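Phosphoglycerol transferase GacH (Streptococcus pyogenes MGAS5005, PDB 6DGM) probably transfers glycerol phosphate onto the rhamnose polysaccharide of the streptococcal cell wall, through a manganese-binding catalytic domain of the sulfatase and lipoteichoic-acid-synthase type, the part present here. Local coordinates at residues 177-182 with 204-209; 210-215 with 236-241; 184-189 with 247-252; 141-146 with 160-165. All blocks are in the same frame, centred on the assembly; numbering follows the deposited sequence.

Contact 1 of 4, residues 177-182 with 204-209; sequences GLLTSD and ITMQNH. With 1GP (sn-glycerol-1-phosphate), chain D.
Gln207 meets the start of helix 182-192 with its amide oxygen: OE1 accepts the backbone N of Asp182 at 2.9 Å, with a nearly straight N-H...O angle of 172°, although the donor stands above the amide plane. CG anti to the backbone N (chi1 -178°) and an extended chain beyond it carry the amide that far. There it stacks on the Asp182 carboxylate, the two planes 17° apart, while OD1 presses on Gln207 CB at 3.3 Å. This is the tight, polar and buried part. One water accepts from Met206 N and donates to Thr180 O and Asp182 OD1, the latter 2.7 Å away; a second links OD1 with Thr205 OG1, which is also hydrogen-bonded to Glu47 N. Asp182 OD2 bonds to Thr245. The other side is apolar and partly exposed: Leu179 CD1 lies 3.5 Å from Met206 O but only 4.4 Å from Met206 CE. Beyond it His209, ending a type I turn from Met206, donates its NE2 hydrogen to O4P of the glycerol phosphate at 2.9 Å, the oxygen lying in the ring plane. The contact thus joins the loop leaving strand 200-204 to the N-terminus of helix 182-192, with strand 175-176 against Gln207 and helix 229-257 against Asn208.

Contact 2 of 4, residues 210-215 with 236-241; sequences IPWSSD and TSYARL
Trp212 receives the edge of Tyr238 on one face of its indole, a T-shaped pair with the five-membered ring and the phenol ring 5.4 Å apart between centroids and their planes at 79°. Leu241 CD1 comes to the indole edge and also touches Trp212 CB at 3.9 Å. Farther along, Ser214 CB rests on Leu241 CG, and Ser214 O accepts from Arg240 NH1 at 3.1 Å, close to the guanidinium plane. Asp215 O lies over one guanidinium face, toward its rim, and the methyl CG2 of Thr236 over the other, so the group is sandwiched and its tilt limited from both faces. An extended loop following strand 200-204 is laid in this way along helix 229-257 of the alkaline-phosphatase-like domain. Two waters fill in beside Ser237: one donates to Trp212 O (2.7 Å) and to Ser237 OG, the other accepts from Ser214 N and donates to the same OG. In the next shell, Trp212 NE1 is tied to Asn208 O, and Tyr238 OH to the backbone of Ser48 and Ser50. Arg240 NE bonds to Ile220 O, while Ser237 OG bonds to His233 O, one turn earlier in the helix.

Contact 3 of 4, residues 184-189 with 247-252; sequences TVYNNI and KETRAF
Tyr186 lays its ring over that of Phe252 in an offset stack, the centroids 4.6 Å apart and the planes only 9° from parallel. The displacement leaves Phe252 CB over the tyrosine face as well, 4.1 Å from its centroid, a CH-pi contact. With CG anti to the backbone N (chi1 175°), Phe252 extends its ring toward helix 182-192, whereas Tyr186 carries CG beside its own N; the two side chains cross at about a right angle. Glu248 CB meets the tyrosine at its edge, in the ring plane. Segments 184-189 and 247-252, parts of helices 182-192 and 229-257, run nearly parallel, at 10° and 10.1 Å between axes, on one side of the central sheet of this alpha/beta domain. At the far end of the ring, Tyr186 OH stands 2.7 Å from Thr249 OG1, within hydrogen-bonding distance; Thr249 OG1 is hydrogen-bonded to Thr245 O. Ile189 CD1 closes on Phe252 CZ at 3.9 Å. Beneath this layer, Ile189 packs on strands 200-204 and 40-46, and both Tyr186 and Thr249 touch Phe267 of strand 263-269.

Contact 4 of 4, residues 141-146 with 160-165; sequences ASANNF and FLALSG. With 1GP (sn-glycerol-1-phosphate), chain D.
Ala143 N donates to Ser164 O at 2.9 Å and 174°, the straightest bond of a short parallel bridge that pairs Ser142 with Ser164. Ala141 O takes two weak hydrogen bonds, from Leu163 N at 2.9 Å with a bent angle of 130° and from Ser164 N at 3.4 Å. Ser142 OG, placed anti to its N (chi1 171°), accepts Asn144 N in an ST turn, and the overlapping type I turn closes with Asn145 N on Ser142 O. On the exposed side a water accepts from Asn144 ND2 and donates to Gly165 O, which Lys149 also reaches. The turn presents Asn145 to the ligand: ND2 donates to O2 of the bound glycerol phosphate at 3.0 Å, and Phe146 CE2 lies 3.8 Å from O1P. On the buried side Ala143 CB makes an off-centre CH-pi contact with the Phe160 ring, 3.6 Å from CE2, and touches Ala162 CB. The bridge lies just past the ends of the parallel strands 135-139 and 159-162, by chain corners at Ala141 and Leu163, at the edge of the main sheet, with helix 148-154 packed against Ala143 and Phe160.

Contacts 1 and 4 both line the glycerol phosphate pocket, contact 1 supplying Met206 and His209 and contact 4 Ala141, Asn145 and Phe146; their centres are 14 Å apart, and they meet where Met206 CE lies 4.2 Å from Ala141 CB. The His209 side chain is about 5 Å from the manganese ion. Contact 2 continues the same loop outward, its centre 11 Å from that of contact 1, with the side chain of Trp212 about 9 Å from the ligand. Contact 3 begins just past 177-182 and shares helix 229-257 with contact 2; the nearest atoms of those two are about 7 Å apart. Contact 3 touches contact 4 through Asn188 and Leu161.

Contact 1 of 4, residues 177-182 with 204-209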
loop_
_atom_site.group_PDB
_atom_site.type_symbol
_atom_site.label_atom_id
_atom_site.label_comp_id
_atom_site.label_asym_id
_atom_site.label_seq_id
_atom_site.Cartn_x
_atom_site.Cartn_y
_atom_site.Cartn_z
ATOM N N GLY A 177 -16.247 -14.718 -9.032
ATOM C CA GLY A 177 -16.210 -15.460 -7.786
ATOM C C GLY A 177 -17.417 -15.102 -6.934
ATOM O O GLY A 177 -18.473 -14.726 -7.440
ATOM N N LEU A 178 -17.261 -15.241 -5.622
ATOM C CA LEU A 178 -18.362 -14.958 -4.713
ATOM C C LEU A 178 -18.540 -13.471 -4.410
ATOM O O LEU A 178 -19.614 -13.079 -3.927
ATOM C CB LEU A 178 -18.124 -15.686 -3.393
ATOM C CG LEU A 178 -18.087 -17.207 -3.496
ATOM C CD1 LEU A 178 -17.666 -17.794 -2.181
ATOM C CD2 LEU A 178 -19.452 -17.721 -3.924
ATOM N N LEU A 179 -17.533 -12.644 -4.679
ATOM C CA LEU A 179 -17.485 -11.266 -4.203
ATOM C C LEU A 179 -17.376 -10.300 -5.380
ATOM O O LEU A 179 -17.262 -10.705 -6.541
ATOM C CB LEU A 179 -16.339 -11.106 -3.197
ATOM C CG LEU A 179 -16.400 -12.087 -2.016
ATOM C CD1 LEU A 179 -15.090 -12.121 -1.277
ATOM C CD2 LEU A 179 -17.538 -11.707 -1.075
ATOM N N THR A 180 -17.407 -9.008 -5.060
ATOM C CA THR A 180 -17.439 -7.971 -6.084
ATOM C C THR A 180 -16.185 -8.038 -6.947
ATOM O O THR A 180 -15.063 -8.089 -6.437
ATOM C CB THR A 180 -17.493 -6.587 -5.440
ATOM O OG1 THR A 180 -18.677 -6.420 -4.663
ATOM C CG2 THR A 180 -17.476 -5.504 -6.504
ATOM N N SER A 181 -16.377 -8.018 -8.262
ATOM C CA SER A 181 -15.238 -8.170 -9.156
ATOM C C SER A 181 -14.293 -6.964 -9.117
ATOM O O SER A 181 -14.694 -5.816 -8.882
ATOM C CB SER A 181 -15.706 -8.341 -10.601
ATOM O OG SER A 181 -16.345 -7.173 -11.089
ATOM N N ASP A 182 -13.023 -7.240 -9.409
ATOM C CA ASP A 182 -12.066 -6.154 -9.619
ATOM C C ASP A 182 -12.458 -5.306 -10.828
ATOM O O ASP A 182 -12.241 -4.094 -10.824
ATOM C CB ASP A 182 -10.652 -6.712 -9.795
ATOM C CG ASP A 182 -10.056 -7.236 -8.504
ATOM O OD1 ASP A 182 -10.631 -7.033 -7.416
ATOM O OD2 ASP A 182 -8.977 -7.852 -8.581
ATOM N N ILE A 204 -9.542 -0.394 -1.938
ATOM C CA ILE A 204 -9.330 -1.684 -1.298
ATOM C C ILE A 204 -10.264 -2.686 -1.971
ATOM O O ILE A 204 -11.488 -2.617 -1.794
ATOM C CB ILE A 204 -9.610 -1.624 0.207
ATOM C CG1 ILE A 204 -8.782 -0.538 0.911
ATOM C CG2 ILE A 204 -9.316 -2.976 0.867
ATOM C CD1 ILE A 204 -9.528 0.797 1.048
ATOM N N THR A 205 -9.697 -3.618 -2.723
ATOM C CA THR A 205 -10.541 -4.545 -3.465
ATOM C C THR A 205 -11.103 -5.619 -2.541
ATOM O O THR A 205 -10.748 -5.717 -1.358
ATOM C CB THR A 205 -9.808 -5.190 -4.639
ATOM O OG1 THR A 205 -8.821 -6.108 -4.148
ATOM C CG2 THR A 205 -9.162 -4.139 -5.532
ATOM N N MET A 206 -11.989 -6.449 -3.108
ATOM C CA MET A 206 -12.539 -7.589 -2.389
ATOM C C MET A 206 -12.558 -8.892 -3.175
ATOM O O MET A 206 -12.723 -9.945 -2.552
ATOM C CB MET A 206 -13.973 -7.289 -1.931
ATOM C CG MET A 206 -14.090 -6.657 -0.573
ATOM S SD MET A 206 -13.446 -7.733 0.738
ATOM C CE MET A 206 -14.903 -8.592 1.300
ATOM N N GLN A 207 -12.402 -8.860 -4.500
ATOM C CA GLN A 207 -12.644 -10.055 -5.305
ATOM C C GLN A 207 -11.917 -11.287 -4.763
ATOM O O GLN A 207 -12.512 -12.370 -4.666
ATOM C CB GLN A 207 -12.234 -9.816 -6.748
ATOM C CG GLN A 207 -12.500 -11.005 -7.649
ATOM C CD GLN A 207 -11.892 -10.807 -9.001
ATOM O OE1 GLN A 207 -12.373 -9.998 -9.782
ATOM N NE2 GLN A 207 -10.787 -11.506 -9.270
ATOM N N ASN A 208 -10.622 -11.159 -4.454
ATOM C CA ASN A 208 -9.782 -12.313 -4.143
ATOM C C ASN A 208 -9.674 -12.582 -2.648
ATOM O O ASN A 208 -8.800 -13.342 -2.214
ATOM C CB ASN A 208 -8.431 -12.153 -4.825
ATOM C CG ASN A 208 -8.592 -12.105 -6.327
ATOM O OD1 ASN A 208 -9.536 -12.693 -6.842
ATOM N ND2 ASN A 208 -7.748 -11.353 -7.024
ATOM N N HIS A 209 -10.605 -12.043 -1.867
ATOM C CA HIS A 209 -10.723 -12.381 -0.465
ATOM C C HIS A 209 -11.268 -13.790 -0.293
ATOM O O HIS A 209 -12.148 -14.227 -1.032
ATOM C CB HIS A 209 -11.689 -11.395 0.203
ATOM C CG HIS A 209 -11.582 -11.358 1.696
ATOM N ND1 HIS A 209 -12.090 -12.347 2.507
ATOM C CD2 HIS A 209 -11.038 -10.434 2.526
ATOM C CE1 HIS A 209 -11.856 -12.045 3.772
ATOM N NE2 HIS A 209 -11.213 -10.893 3.811
HETATM C C3 1GP D . -12.952 -6.409 4.420
HETATM O O3 1GP D . -10.801 -5.342 3.991
HETATM C C2 1GP D . -11.499 -6.288 4.826
HETATM O O2 1GP D . -13.706 -5.234 4.708
HETATM C C1 1GP D . -10.806 -7.641 4.766
HETATM O O1P 1GP D . -9.543 -7.586 5.436
HETATM O O2P 1GP D . -8.046 -9.555 4.458
HETATM O O3P 1GP D . -7.836 -8.605 6.903
HETATM O O4P 1GP D . -9.857 -9.985 6.206
HETATM P P 1GP D . -8.765 -8.979 5.727
HETATM O O HOH W 1 -14.823 -13.326 -5.564
HETATM O O HOH W 2 -12.783 -6.363 -5.977
HETATM O O HOH W 3 -9.213 -8.479 -5.415
#

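Contact 2 of 4, residues 210-215 with 236-241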
loop_
_atom_site.group_PDB
_atom_site.type_symbol
_atom_site.label_atom_id
_atom_site.label_comp_id
_atom_site.label_asym_id
_atom_site.label_seq_id
_atom_site.Cartn_x
_atom_site.Cartn_y
_atom_site.Cartn_z
ATOM N N ILE A 210 -10.764 -14.493 0.712
ATOM C CA ILE A 210 -11.301 -15.776 1.131
ATOM C C ILE A 210 -12.804 -15.646 1.382
ATOM O O ILE A 210 -13.248 -14.628 1.896
ATOM C CB ILE A 210 -10.535 -16.283 2.361
ATOM C CG1 ILE A 210 -10.874 -17.739 2.684
ATOM C CG2 ILE A 210 -10.813 -15.367 3.572
ATOM C CD1 ILE A 210 -10.053 -18.282 3.844
ATOM N N PRO A 211 -13.618 -16.648 1.047
ATOM C CA PRO A 211 -13.373 -17.936 0.392
ATOM C C PRO A 211 -13.367 -17.795 -1.131
ATOM O O PRO A 211 -14.079 -16.937 -1.677
ATOM C CB PRO A 211 -14.550 -18.789 0.864
ATOM C CG PRO A 211 -15.653 -17.837 1.042
ATOM C CD PRO A 211 -15.044 -16.498 1.426
ATOM N N TRP A 212 -12.572 -18.642 -1.784
ATOM C CA TRP A 212 -12.329 -18.557 -3.221
ATOM C C TRP A 212 -13.187 -19.593 -3.932
ATOM O O TRP A 212 -13.155 -20.776 -3.583
ATOM C CB TRP A 212 -10.845 -18.809 -3.524
ATOM C CG TRP A 212 -9.979 -17.931 -2.700
ATOM C CD1 TRP A 212 -9.705 -16.627 -2.927
ATOM C CD2 TRP A 212 -9.313 -18.278 -1.471
ATOM N NE1 TRP A 212 -8.900 -16.130 -1.931
ATOM C CE2 TRP A 212 -8.654 -17.121 -1.020
ATOM C CE3 TRP A 212 -9.223 -19.451 -0.712
ATOM C CZ2 TRP A 212 -7.900 -17.101 0.153
ATOM C CZ3 TRP A 212 -8.476 -19.433 0.458
ATOM C CH2 TRP A 212 -7.824 -18.265 0.874
ATOM N N SER A 213 -13.969 -19.153 -4.912
ATOM C CA SER A 213 -14.878 -20.049 -5.628
ATOM C C SER A 213 -14.804 -19.712 -7.105
ATOM O O SER A 213 -15.263 -18.644 -7.516
ATOM C CB SER A 213 -16.313 -19.885 -5.128
ATOM O OG SER A 213 -17.187 -20.886 -5.652
ATOM N N SER A 214 -14.236 -20.611 -7.897
ATOM C CA SER A 214 -14.144 -20.386 -9.334
ATOM C C SER A 214 -13.896 -21.706 -10.035
ATOM O O SER A 214 -12.951 -22.419 -9.695
ATOM C CB SER A 214 -13.004 -19.406 -9.648
ATOM O OG SER A 214 -12.984 -19.128 -11.037
ATOM N N ASP A 215 -14.737 -22.026 -11.025
ATOM C CA ASP A 215 -14.569 -23.228 -11.818
ATOM C C ASP A 215 -13.871 -22.991 -13.142
ATOM O O ASP A 215 -13.476 -23.967 -13.787
ATOM C CB ASP A 215 -15.937 -23.871 -12.070
ATOM C CG ASP A 215 -16.439 -24.603 -10.846
ATOM O OD1 ASP A 215 -15.756 -25.569 -10.475
ATOM O OD2 ASP A 215 -17.431 -24.169 -10.224
ATOM N N THR A 236 -6.217 -23.705 -6.606
ATOM C CA THR A 236 -6.702 -23.658 -7.982
ATOM C C THR A 236 -7.741 -22.562 -8.160
ATOM O O THR A 236 -7.675 -21.790 -9.122
ATOM C CB THR A 236 -7.261 -25.028 -8.369
ATOM O OG1 THR A 236 -6.184 -25.967 -8.428
ATOM C CG2 THR A 236 -7.990 -24.983 -9.733
ATOM N N SER A 237 -8.722 -22.488 -7.250
ATOM C CA SER A 237 -9.741 -21.448 -7.345
ATOM C C SER A 237 -9.120 -20.058 -7.258
ATOM O O SER A 237 -9.507 -19.144 -7.997
ATOM C CB SER A 237 -10.751 -21.603 -6.199
ATOM O OG SER A 237 -11.347 -22.887 -6.209
ATOM N N TYR A 238 -8.185 -19.876 -6.326
ATOM C CA TYR A 238 -7.491 -18.598 -6.189
ATOM C C TYR A 238 -6.715 -18.246 -7.453
ATOM O O TYR A 238 -6.742 -17.092 -7.903
ATOM C CB TYR A 238 -6.549 -18.683 -4.989
ATOM C CG TYR A 238 -5.585 -17.529 -4.865
ATOM C CD1 TYR A 238 -6.003 -16.327 -4.332
ATOM C CD2 TYR A 238 -4.263 -17.661 -5.278
ATOM C CE1 TYR A 238 -5.111 -15.264 -4.222
ATOM C CE2 TYR A 238 -3.368 -16.620 -5.160
ATOM C CZ TYR A 238 -3.807 -15.420 -4.640
ATOM O OH TYR A 238 -2.912 -14.372 -4.524
ATOM N N ALA A 239 -5.999 -19.222 -8.038
ATOM C CA ALA A 239 -5.228 -18.946 -9.246
ATOM C C ALA A 239 -6.140 -18.542 -10.404
ATOM O O ALA A 239 -5.798 -17.647 -11.191
ATOM C CB ALA A 239 -4.375 -20.150 -9.646
ATOM N N ARG A 240 -7.292 -19.197 -10.526
ATOM C CA ARG A 240 -8.267 -18.815 -11.539
ATOM C C ARG A 240 -8.727 -17.379 -11.329
ATOM O O ARG A 240 -8.801 -16.595 -12.277
ATOM C CB ARG A 240 -9.452 -19.782 -11.521
ATOM C CG ARG A 240 -9.099 -21.143 -12.057
ATOM C CD ARG A 240 -10.154 -22.159 -11.702
ATOM N NE ARG A 240 -9.826 -23.444 -12.311
ATOM C CZ ARG A 240 -10.427 -24.589 -12.033
ATOM N NH1 ARG A 240 -11.403 -24.630 -11.138
ATOM N NH2 ARG A 240 -10.030 -25.697 -12.640
ATOM N N LEU A 241 -9.048 -17.019 -10.081
ATOM C CA LEU A 241 -9.462 -15.652 -9.782
ATOM C C LEU A 241 -8.352 -14.652 -10.088
ATOM O O LEU A 241 -8.618 -13.571 -10.626
ATOM C CB LEU A 241 -9.919 -15.564 -8.325
ATOM C CG LEU A 241 -11.245 -16.281 -8.047
ATOM C CD1 LEU A 241 -11.488 -16.363 -6.544
ATOM C CD2 LEU A 241 -12.409 -15.567 -8.686
HETATM O O HOH W 4 -11.978 -23.221 -3.197
HETATM O O HOH W 5 -14.025 -23.246 -6.462
#

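Contact 3 of 4, residues 184-189 with 247-252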
loop_
_atom_site.group_PDB
_atom_site.type_symbol
_atom_site.label_atom_id
_atom_site.label_comp_id
_atom_site.label_asym_id
_atom_site.label_seq_id
_atom_site.Cartn_x
_atom_site.Cartn_y
_atom_site.Cartn_z
ATOM N N THR A 184 -15.440 -4.388 -11.616
ATOM C CA THR A 184 -16.353 -3.393 -11.069
ATOM C C THR A 184 -15.577 -2.269 -10.401
ATOM O O THR A 184 -15.858 -1.081 -10.626
ATOM C CB THR A 184 -17.301 -4.033 -10.063
ATOM O OG1 THR A 184 -18.167 -4.958 -10.732
ATOM C CG2 THR A 184 -18.159 -2.986 -9.383
ATOM N N VAL A 185 -14.602 -2.630 -9.556
ATOM C CA VAL A 185 -13.824 -1.604 -8.860
ATOM C C VAL A 185 -13.106 -0.701 -9.862
ATOM O O VAL A 185 -13.187 0.539 -9.790
ATOM C CB VAL A 185 -12.849 -2.259 -7.869
ATOM C CG1 VAL A 185 -11.935 -1.221 -7.261
ATOM C CG2 VAL A 185 -13.637 -2.993 -6.778
ATOM N N TYR A 186 -12.394 -1.309 -10.817
ATOM C CA TYR A 186 -11.618 -0.528 -11.775
ATOM C C TYR A 186 -12.514 0.399 -12.585
ATOM O O TYR A 186 -12.166 1.564 -12.813
ATOM C CB TYR A 186 -10.857 -1.471 -12.704
ATOM C CG TYR A 186 -9.736 -2.272 -12.069
ATOM C CD1 TYR A 186 -9.005 -1.769 -11.010
ATOM C CD2 TYR A 186 -9.406 -3.530 -12.542
ATOM C CE1 TYR A 186 -7.982 -2.500 -10.443
ATOM C CE2 TYR A 186 -8.387 -4.256 -11.992
ATOM C CZ TYR A 186 -7.671 -3.730 -10.941
ATOM O OH TYR A 186 -6.641 -4.456 -10.394
ATOM N N ASN A 187 -13.681 -0.089 -13.018
ATOM C CA ASN A 187 -14.543 0.736 -13.848
ATOM C C ASN A 187 -15.180 1.854 -13.041
ATOM O O ASN A 187 -15.433 2.940 -13.576
ATOM C CB ASN A 187 -15.559 -0.133 -14.571
ATOM C CG ASN A 187 -14.952 -0.796 -15.793
ATOM O OD1 ASN A 187 -13.939 -0.322 -16.325
ATOM N ND2 ASN A 187 -15.567 -1.864 -16.255
ATOM N N ASN A 188 -15.389 1.630 -11.748
ATOM C CA ASN A 188 -15.864 2.711 -10.890
ATOM C C ASN A 188 -14.777 3.757 -10.642
ATOM O O ASN A 188 -15.081 4.946 -10.556
ATOM C CB ASN A 188 -16.443 2.149 -9.603
ATOM C CG ASN A 188 -17.891 1.763 -9.753
ATOM O OD1 ASN A 188 -18.789 2.559 -9.468
ATOM N ND2 ASN A 188 -18.140 0.548 -10.248
ATOM N N ILE A 189 -13.504 3.349 -10.527
ATOM C CA ILE A 189 -12.431 4.346 -10.497
ATOM C C ILE A 189 -12.468 5.189 -11.769
ATOM O O ILE A 189 -12.480 6.423 -11.721
ATOM C CB ILE A 189 -11.057 3.682 -10.340
ATOM C CG1 ILE A 189 -10.957 2.924 -9.010
ATOM C CG2 ILE A 189 -9.930 4.752 -10.425
ATOM C CD1 ILE A 189 -9.743 2.057 -8.959
ATOM N N LYS A 247 -5.926 -9.856 -16.101
ATOM C CA LYS A 247 -6.429 -9.269 -17.340
ATOM C C LYS A 247 -7.109 -7.928 -17.093
ATOM O O LYS A 247 -6.941 -6.991 -17.887
ATOM C CB LYS A 247 -7.387 -10.237 -18.025
ATOM C CG LYS A 247 -6.720 -11.505 -18.488
ATOM C CD LYS A 247 -7.751 -12.452 -19.086
ATOM C CE LYS A 247 -7.131 -13.793 -19.418
ATOM N NZ LYS A 247 -6.569 -14.447 -18.202
ATOM N N GLU A 248 -7.899 -7.820 -16.021
ATOM C CA GLU A 248 -8.606 -6.573 -15.771
ATOM C C GLU A 248 -7.646 -5.456 -15.376
ATOM O O GLU A 248 -7.914 -4.289 -15.664
ATOM C CB GLU A 248 -9.680 -6.759 -14.702
ATOM C CG GLU A 248 -10.756 -7.774 -15.070
ATOM C CD GLU A 248 -11.597 -7.348 -16.260
ATOM O OE1 GLU A 248 -11.567 -6.147 -16.632
ATOM O OE2 GLU A 248 -12.300 -8.222 -16.838
ATOM N N THR A 249 -6.545 -5.788 -14.689
ATOM C CA THR A 249 -5.563 -4.778 -14.314
ATOM C C THR A 249 -4.895 -4.207 -15.559
ATOM O O THR A 249 -4.724 -2.987 -15.678
ATOM C CB THR A 249 -4.534 -5.394 -13.351
ATOM O OG1 THR A 249 -5.189 -5.890 -12.168
ATOM C CG2 THR A 249 -3.466 -4.368 -12.931
ATOM N N ARG A 250 -4.537 -5.064 -16.516
ATOM C CA ARG A 250 -4.009 -4.561 -17.781
ATOM C C ARG A 250 -5.006 -3.633 -18.469
ATOM O O ARG A 250 -4.630 -2.559 -18.953
ATOM C CB ARG A 250 -3.648 -5.725 -18.702
ATOM C CG ARG A 250 -3.297 -5.305 -20.134
ATOM C CD ARG A 250 -3.042 -6.518 -21.004
ATOM N NE ARG A 250 -2.876 -6.168 -22.412
ATOM C CZ ARG A 250 -2.605 -7.044 -23.374
ATOM N NH1 ARG A 250 -2.469 -8.331 -23.080
ATOM N NH2 ARG A 250 -2.464 -6.634 -24.627
ATOM N N ALA A 251 -6.275 -4.053 -18.563
ATOM C CA ALA A 251 -7.282 -3.237 -19.229
ATOM C C ALA A 251 -7.470 -1.899 -18.529
ATOM O O ALA A 251 -7.660 -0.865 -19.186
ATOM C CB ALA A 251 -8.614 -3.986 -19.306
ATOM N N PHE A 252 -7.432 -1.903 -17.200
ATOM C CA PHE A 252 -7.518 -0.671 -16.425
ATOM C C PHE A 252 -6.374 0.274 -16.764
ATOM O O PHE A 252 -6.593 1.460 -17.033
ATOM C CB PHE A 252 -7.496 -1.060 -14.949
ATOM C CG PHE A 252 -7.467 0.090 -13.977
ATOM C CD1 PHE A 252 -8.447 1.060 -13.989
ATOM C CD2 PHE A 252 -6.461 0.162 -13.022
ATOM C CE1 PHE A 252 -8.423 2.106 -13.059
ATOM C CE2 PHE A 252 -6.429 1.202 -12.094
ATOM C CZ PHE A 252 -7.420 2.164 -12.108
#

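Contact 4 of 4, residues 141-146 with 160-165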
loop_
_atom_site.group_PDB
_atom_site.type_symbol
_atom_site.label_atom_id
_atom_site.label_comp_id
_atom_site.label_asym_id
_atom_site.label_seq_id
_atom_site.Cartn_x
_atom_site.Cartn_y
_atom_site.Cartn_z
ATOM N N ALA A 141 -17.382 -3.499 0.484
ATOM C CA ALA A 141 -17.971 -4.162 1.644
ATOM C C ALA A 141 -18.565 -3.047 2.500
ATOM O O ALA A 141 -18.865 -1.962 1.989
ATOM C CB ALA A 141 -16.936 -5.036 2.368
ATOM N N SER A 142 -18.720 -3.299 3.796
ATOM C CA SER A 142 -19.185 -2.245 4.685
ATOM C C SER A 142 -18.101 -1.194 4.907
ATOM O O SER A 142 -16.951 -1.518 5.221
ATOM C CB SER A 142 -19.594 -2.813 6.041
ATOM O OG SER A 142 -19.844 -1.742 6.940
ATOM N N ALA A 143 -18.488 0.069 4.782
ATOM C CA ALA A 143 -17.585 1.165 5.121
ATOM C C ALA A 143 -17.126 1.120 6.579
ATOM O O ALA A 143 -16.083 1.693 6.908
ATOM C CB ALA A 143 -18.271 2.512 4.868
ATOM N N ASN A 144 -17.860 0.445 7.464
ATOM C CA ASN A 144 -17.479 0.408 8.871
ATOM C C ASN A 144 -16.554 -0.742 9.221
ATOM O O ASN A 144 -16.042 -0.777 10.348
ATOM C CB ASN A 144 -18.725 0.406 9.729
ATOM C CG ASN A 144 -19.426 1.739 9.707
ATOM O OD1 ASN A 144 -18.824 2.772 10.053
ATOM N ND2 ASN A 144 -20.681 1.749 9.265
ATOM N N ASN A 145 -16.288 -1.658 8.289
ATOM C CA ASN A 145 -15.293 -2.677 8.577
ATOM C C ASN A 145 -13.958 -1.997 8.881
ATOM O O ASN A 145 -13.544 -1.055 8.192
ATOM C CB ASN A 145 -15.141 -3.648 7.403
ATOM C CG ASN A 145 -16.389 -4.521 7.181
ATOM O OD1 ASN A 145 -17.319 -4.525 7.992
ATOM N ND2 ASN A 145 -16.382 -5.289 6.105
ATOM N N PHE A 146 -13.289 -2.475 9.925
ATOM C CA PHE A 146 -11.970 -1.973 10.316
ATOM C C PHE A 146 -11.947 -0.470 10.539
ATOM O O PHE A 146 -10.910 0.178 10.389
ATOM C CB PHE A 146 -10.884 -2.452 9.357
ATOM C CG PHE A 146 -10.667 -3.910 9.449
ATOM C CD1 PHE A 146 -9.988 -4.450 10.542
ATOM C CD2 PHE A 146 -11.240 -4.779 8.524
ATOM C CE1 PHE A 146 -9.836 -5.832 10.667
ATOM C CE2 PHE A 146 -11.088 -6.144 8.648
ATOM C CZ PHE A 146 -10.380 -6.672 9.713
ATOM N N PHE A 160 -16.687 7.934 -0.098
ATOM C CA PHE A 160 -16.238 6.592 0.298
ATOM C C PHE A 160 -17.266 5.632 -0.296
ATOM O O PHE A 160 -18.318 5.377 0.302
ATOM C CB PHE A 160 -16.120 6.471 1.816
ATOM C CG PHE A 160 -15.581 5.153 2.301
ATOM C CD1 PHE A 160 -15.205 4.139 1.440
ATOM C CD2 PHE A 160 -15.447 4.939 3.659
ATOM C CE1 PHE A 160 -14.724 2.921 1.923
ATOM C CE2 PHE A 160 -14.984 3.714 4.153
ATOM C CZ PHE A 160 -14.608 2.715 3.279
ATOM N N LEU A 161 -16.970 5.131 -1.494
ATOM C CA LEU A 161 -17.836 4.148 -2.125
ATOM C C LEU A 161 -17.728 2.848 -1.353
ATOM O O LEU A 161 -16.622 2.355 -1.109
ATOM C CB LEU A 161 -17.443 3.894 -3.575
ATOM C CG LEU A 161 -17.884 4.944 -4.602
ATOM C CD1 LEU A 161 -17.129 6.257 -4.420
ATOM C CD2 LEU A 161 -17.685 4.381 -6.009
ATOM N N ALA A 162 -18.877 2.295 -0.982
ATOM C CA ALA A 162 -18.926 1.055 -0.230
ATOM C C ALA A 162 -20.213 0.325 -0.579
ATOM O O ALA A 162 -21.184 0.925 -1.047
ATOM C CB ALA A 162 -18.865 1.313 1.282
ATOM N N LEU A 163 -20.236 -0.996 -0.324
ATOM C CA LEU A 163 -21.479 -1.730 -0.551
ATOM C C LEU A 163 -22.544 -1.332 0.462
ATOM O O LEU A 163 -23.741 -1.415 0.175
ATOM C CB LEU A 163 -21.253 -3.235 -0.479
ATOM C CG LEU A 163 -20.616 -3.903 -1.699
ATOM C CD1 LEU A 163 -20.688 -5.427 -1.537
ATOM C CD2 LEU A 163 -21.259 -3.470 -2.994
ATOM N N SER A 164 -22.134 -0.937 1.665
ATOM C CA SER A 164 -23.075 -0.460 2.659
ATOM C C SER A 164 -22.356 0.487 3.607
ATOM O O SER A 164 -21.123 0.499 3.700
ATOM C CB SER A 164 -23.705 -1.612 3.461
ATOM O OG SER A 164 -22.760 -2.313 4.250
ATOM N N GLY A 165 -23.148 1.290 4.305
ATOM C CA GLY A 165 -22.644 2.141 5.342
ATOM C C GLY A 165 -22.165 3.499 4.896
ATOM O O GLY A 165 -21.614 4.237 5.722
HETATM C C3 1GP D . -12.952 -6.409 4.420
HETATM O O3 1GP D . -10.801 -5.342 3.991
HETATM C C2 1GP D . -11.499 -6.288 4.826
HETATM O O2 1GP D . -13.706 -5.234 4.708
HETATM C C1 1GP D . -10.806 -7.641 4.766
HETATM O O1P 1GP D . -9.543 -7.586 5.436
HETATM O O2P 1GP D . -8.046 -9.555 4.458
HETATM O O3P 1GP D . -7.836 -8.605 6.903
HETATM O O4P 1GP D . -9.857 -9.985 6.206
HETATM P P 1GP D . -8.765 -8.979 5.727
HETATM O O HOH W 6 -22.469 3.983 8.657
#